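Local atomic coordinates of YciF Bacterial Stress Response Protein (Salmonella enterica subsp. enterica serovar Typhimurium, PDB entry 4ERU), a protein that is of unknown function but belongs to the DUF892 family, has a ferritin-like helix bundle that holds magnesium ions, and is named for the bacterial stress response. Residues A[59-64]-A[71-76]. Numbering follows the deposited sequence.
Sequences ERIDQI and IKLKRM
Ile71 reaches the last turns of helix 41-66 with its CD1 methyl, meeting Ile64 where the chain of this ferritin-like helix bundle has left one helix and begins its passage to helix 79-93. The case illustrates how a connection without regular structure can pack on the helix it has just left through apolar side chains alone: no hydrogen bond links residues 59-64 to 71-76. Contact is closest at Ile71, whose CD1 lies 3.8 Å from the carbonyl oxygen of Ile64 and 4.2 Å from CG2 of the same residue. The two isoleucines slant across one another. In Ile64 the CG2 branch stands anti to the backbone N, and it is this short branch that Ile71 meets, while the CG1 arm (chi1 -75°) leads away from the loop; the side chain as a whole also packs on Leu138 and Leu139 of helix 133-159. Ile71 in turn rests on Phe13 and Val65, so its side chain touches both helix 9-37 and helix 41-66. The Ile64 carbonyl is not left to this apolar neighbour, since Ser67 OG hydrogen-bonds to its oxygen.

Farther along, Leu73 also directs its CB toward the helix, but it is partly exposed and its contact with Ile61 is a single methyl-to-methyl approach. Tyr21 of helix 9-37 touches both residues, and a bound magnesium ion lies about 7 Å from the Ile61 side chain. The exposed Lys72 and Lys74 alternate with these apolar residues, in keeping with an extended chain that turns one side to the bundle and the other to solvent. Lys74 is nonetheless fastened through its backbone N to Ser18 OG. On this more solvent-accessible side, Ile61 CG2 and Leu73 CD1 stand 4.2 Å apart.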
ATOM      1  N   GLU A  59       0.286  19.450   8.178  0.51 43.12           N
ATOM      2  CA  GLU A  59       0.529  20.878   8.009  0.51 44.84           C
ATOM      3  C   GLU A  59       0.975  21.199   6.584  0.51 46.28           C
ATOM      4  O   GLU A  59       0.585  22.228   6.037  0.51 48.78           O
ATOM      5  CB  GLU A  59       1.538  21.409   9.034  0.51 49.17           C
ATOM      6  CG  GLU A  59       2.109  22.786   8.664  0.51 57.12           C
ATOM      7  CD  GLU A  59       1.071  23.887   8.710  0.51 62.00           C
ATOM      8  OE1 GLU A  59       0.137  23.792   9.538  0.51 61.76           O
ATOM      9  OE2 GLU A  59       1.183  24.840   7.909  0.51 68.63           O
ATOM     10  N   ARG A  60       1.753  20.311   5.962  1.00 46.68           N
ATOM     11  CA  ARG A  60       2.106  20.529   4.533  1.00 48.27           C
ATOM     12  C   ARG A  60       0.863  20.537   3.644  1.00 45.34           C
ATOM     13  O   ARG A  60       0.777  21.294   2.661  1.00 45.56           O
ATOM     14  CB  ARG A  60       3.075  19.474   3.985  1.00 42.78           C
ATOM     15  CG  ARG A  60       4.423  19.474   4.605  1.00 46.99           C
ATOM     16  CD  ARG A  60       5.536  18.935   3.656  1.00 42.24           C
ATOM     17  NE  ARG A  60       6.781  18.874   4.436  1.00 45.67           N
ATOM     18  CZ  ARG A  60       7.237  17.785   5.058  1.00 45.72           C
ATOM     19  NH1 ARG A  60       6.608  16.616   4.935  1.00 43.21           N
ATOM     20  NH2 ARG A  60       8.346  17.855   5.784  1.00 43.73           N
ATOM     21  N   ILE A  61      -0.070  19.647   3.937  1.00 41.23           N
ATOM     22  CA  ILE A  61      -1.283  19.582   3.146  1.00 41.82           C
ATOM     23  C   ILE A  61      -2.051  20.920   3.308  1.00 43.84           C
ATOM     24  O   ILE A  61      -2.531  21.463   2.320  1.00 45.90           O
ATOM     25  CB  ILE A  61      -2.167  18.366   3.513  1.00 42.55           C
ATOM     26  CG1 ILE A  61      -1.454  17.033   3.156  1.00 42.46           C
ATOM     27  CG2 ILE A  61      -3.559  18.480   2.855  1.00 45.44           C
ATOM     28  CD1 ILE A  61      -2.275  15.724   3.487  1.00 38.23           C
ATOM     29  N   ASP A  62      -2.147  21.461   4.534  1.00 44.35           N
ATOM     30  CA  ASP A  62      -2.785  22.783   4.689  1.00 52.92           C
ATOM     31  C   ASP A  62      -2.079  23.847   3.838  1.00 52.02           C
ATOM     32  O   ASP A  62      -2.737  24.614   3.140  1.00 54.89           O
ATOM     33  CB  ASP A  62      -2.872  23.236   6.149  1.00 59.56           C
ATOM     34  CG  ASP A  62      -3.766  22.350   6.975  1.00 65.99           C
ATOM     35  OD1 ASP A  62      -4.706  21.724   6.423  1.00 71.46           O
ATOM     36  OD2 ASP A  62      -3.521  22.267   8.190  1.00 66.64           O
ATOM     37  N   GLN A  63      -0.747  23.857   3.882  1.00 50.73           N
ATOM     38  CA  GLN A  63       0.068  24.709   2.997  1.00 57.59           C
ATOM     39  C   GLN A  63      -0.154  24.499   1.506  1.00 54.71           C
ATOM     40  O   GLN A  63      -0.202  25.465   0.747  1.00 60.09           O
ATOM     41  CB  GLN A  63       1.550  24.550   3.300  1.00 57.05           C
ATOM     42  CG  GLN A  63       1.970  25.066   4.648  1.00 62.70           C
ATOM     43  CD  GLN A  63       3.453  24.860   4.852  1.00 72.38           C
ATOM     44  OE1 GLN A  63       3.886  24.421   5.905  1.00 78.81           O
ATOM     45  NE2 GLN A  63       4.243  25.159   3.820  1.00 75.10           N
ATOM     46  N   ILE A  64      -0.260  23.245   1.071  1.00 54.45           N
ATOM     47  CA  ILE A  64      -0.623  22.933  -0.318  1.00 52.37           C
ATOM     48  C   ILE A  64      -1.985  23.564  -0.679  1.00 58.76           C
ATOM     49  O   ILE A  64      -2.149  24.141  -1.767  1.00 60.25           O
ATOM     50  CB  ILE A  64      -0.628  21.390  -0.583  1.00 50.84           C
ATOM     51  CG1 ILE A  64       0.812  20.862  -0.672  1.00 47.70           C
ATOM     52  CG2 ILE A  64      -1.427  21.042  -1.837  1.00 51.39           C
ATOM     53  CD1 ILE A  64       0.993  19.370  -0.299  1.00 49.39           C
ATOM     54  N   ILE A  71      -7.750  24.702  -5.206  1.00 73.20           N
ATOM     55  CA  ILE A  71      -7.502  23.500  -4.424  1.00 69.56           C
ATOM     56  C   ILE A  71      -8.323  23.714  -3.165  1.00 69.02           C
ATOM     57  O   ILE A  71      -7.984  24.544  -2.331  1.00 69.72           O
ATOM     58  CB  ILE A  71      -6.035  23.278  -4.030  1.00 65.18           C
ATOM     59  CG1 ILE A  71      -5.183  22.937  -5.245  1.00 61.85           C
ATOM     60  CG2 ILE A  71      -5.954  22.117  -3.003  1.00 55.72           C
ATOM     61  CD1 ILE A  71      -3.722  22.747  -4.907  1.00 57.86           C
ATOM     62  N   LYS A  72      -9.439  23.008  -3.079  1.00 70.28           N
ATOM     63  CA  LYS A  72     -10.273  23.009  -1.894  1.00 75.13           C
ATOM     64  C   LYS A  72     -10.507  21.551  -1.497  1.00 72.57           C
ATOM     65  O   LYS A  72     -10.960  20.768  -2.331  1.00 79.81           O
ATOM     66  CB  LYS A  72     -11.607  23.712  -2.185  1.00 82.78           C
ATOM     67  CG  LYS A  72     -12.757  23.368  -1.191  1.00101.30           C
ATOM     68  CD  LYS A  72     -13.744  24.554  -1.019  1.00121.11           C
ATOM     69  CE  LYS A  72     -14.885  24.189  -0.037  1.00122.62           C
ATOM     70  NZ  LYS A  72     -15.984  23.415  -0.733  1.00123.99           N
ATOM     71  N   LEU A  73     -10.214  21.196  -0.246  1.00 63.01           N
ATOM     72  CA  LEU A  73     -10.440  19.829   0.275  1.00 65.93           C
ATOM     73  C   LEU A  73     -11.907  19.483   0.487  1.00 68.01           C
ATOM     74  O   LEU A  73     -12.683  20.326   0.930  1.00 74.37           O
ATOM     75  CB  LEU A  73      -9.708  19.627   1.600  1.00 66.98           C
ATOM     76  CG  LEU A  73      -8.196  19.830   1.576  1.00 69.37           C
ATOM     77  CD1 LEU A  73      -7.616  19.597   2.949  1.00 63.67           C
ATOM     78  CD2 LEU A  73      -7.546  18.915   0.545  1.00 69.10           C
ATOM     79  N   LYS A  74     -12.279  18.245   0.175  1.00 62.11           N
ATOM     80  CA  LYS A  74     -13.624  17.732   0.445  1.00 65.07           C
ATOM     81  C   LYS A  74     -13.559  16.859   1.667  1.00 65.52           C
ATOM     82  O   LYS A  74     -12.649  16.056   1.800  1.00 61.36           O
ATOM     83  CB  LYS A  74     -14.131  16.888  -0.723  1.00 71.23           C
ATOM     84  CG  LYS A  74     -14.019  17.598  -2.060  1.00 83.30           C
ATOM     85  CD  LYS A  74     -14.901  16.982  -3.144  1.00 92.01           C
ATOM     86  CE  LYS A  74     -14.906  17.884  -4.401  1.00 97.92           C
ATOM     87  NZ  LYS A  74     -16.163  17.762  -5.209  1.00102.65           N
ATOM     88  N   ARG A  75     -14.526  16.994   2.561  1.00 74.26           N
ATOM     89  CA  ARG A  75     -14.572  16.134   3.742  1.00 76.82           C
ATOM     90  C   ARG A  75     -14.981  14.726   3.290  1.00 74.24           C
ATOM     91  O   ARG A  75     -16.028  14.547   2.665  1.00 77.61           O
ATOM     92  CB  ARG A  75     -15.545  16.705   4.778  1.00 87.71           C
ATOM     93  CG  ARG A  75     -15.205  16.330   6.196  1.00 94.67           C
ATOM     94  CD  ARG A  75     -15.536  17.461   7.176  1.00104.86           C
ATOM     95  NE  ARG A  75     -14.637  17.434   8.338  1.00106.88           N
ATOM     96  CZ  ARG A  75     -14.654  18.305   9.349  1.00108.01           C
ATOM     97  NH1 ARG A  75     -13.775  18.164  10.345  1.00106.79           N
ATOM     98  NH2 ARG A  75     -15.539  19.305   9.381  1.00108.24           N
HETATM   99  N   MSE A  76     -14.128  13.739   3.554  1.00 70.27           N
HETATM  100  CA  MSE A  76     -14.433  12.346   3.219  1.00 71.61           C
HETATM  101  C   MSE A  76     -13.629  11.418   4.120  1.00 66.72           C
HETATM  102  O   MSE A  76     -12.609  11.832   4.684  1.00 64.74           O
HETATM  103  CB  MSE A  76     -14.131  12.035   1.747  1.00 74.88           C
HETATM  104  CG  MSE A  76     -12.667  12.262   1.352  1.00 75.76           C
HETATM  105 SE   MSE A  76     -12.224  11.751  -0.479  0.66 72.80          SE
HETATM  106  CE  MSE A  76     -13.980  12.061  -1.299  1.00 58.84           C
TER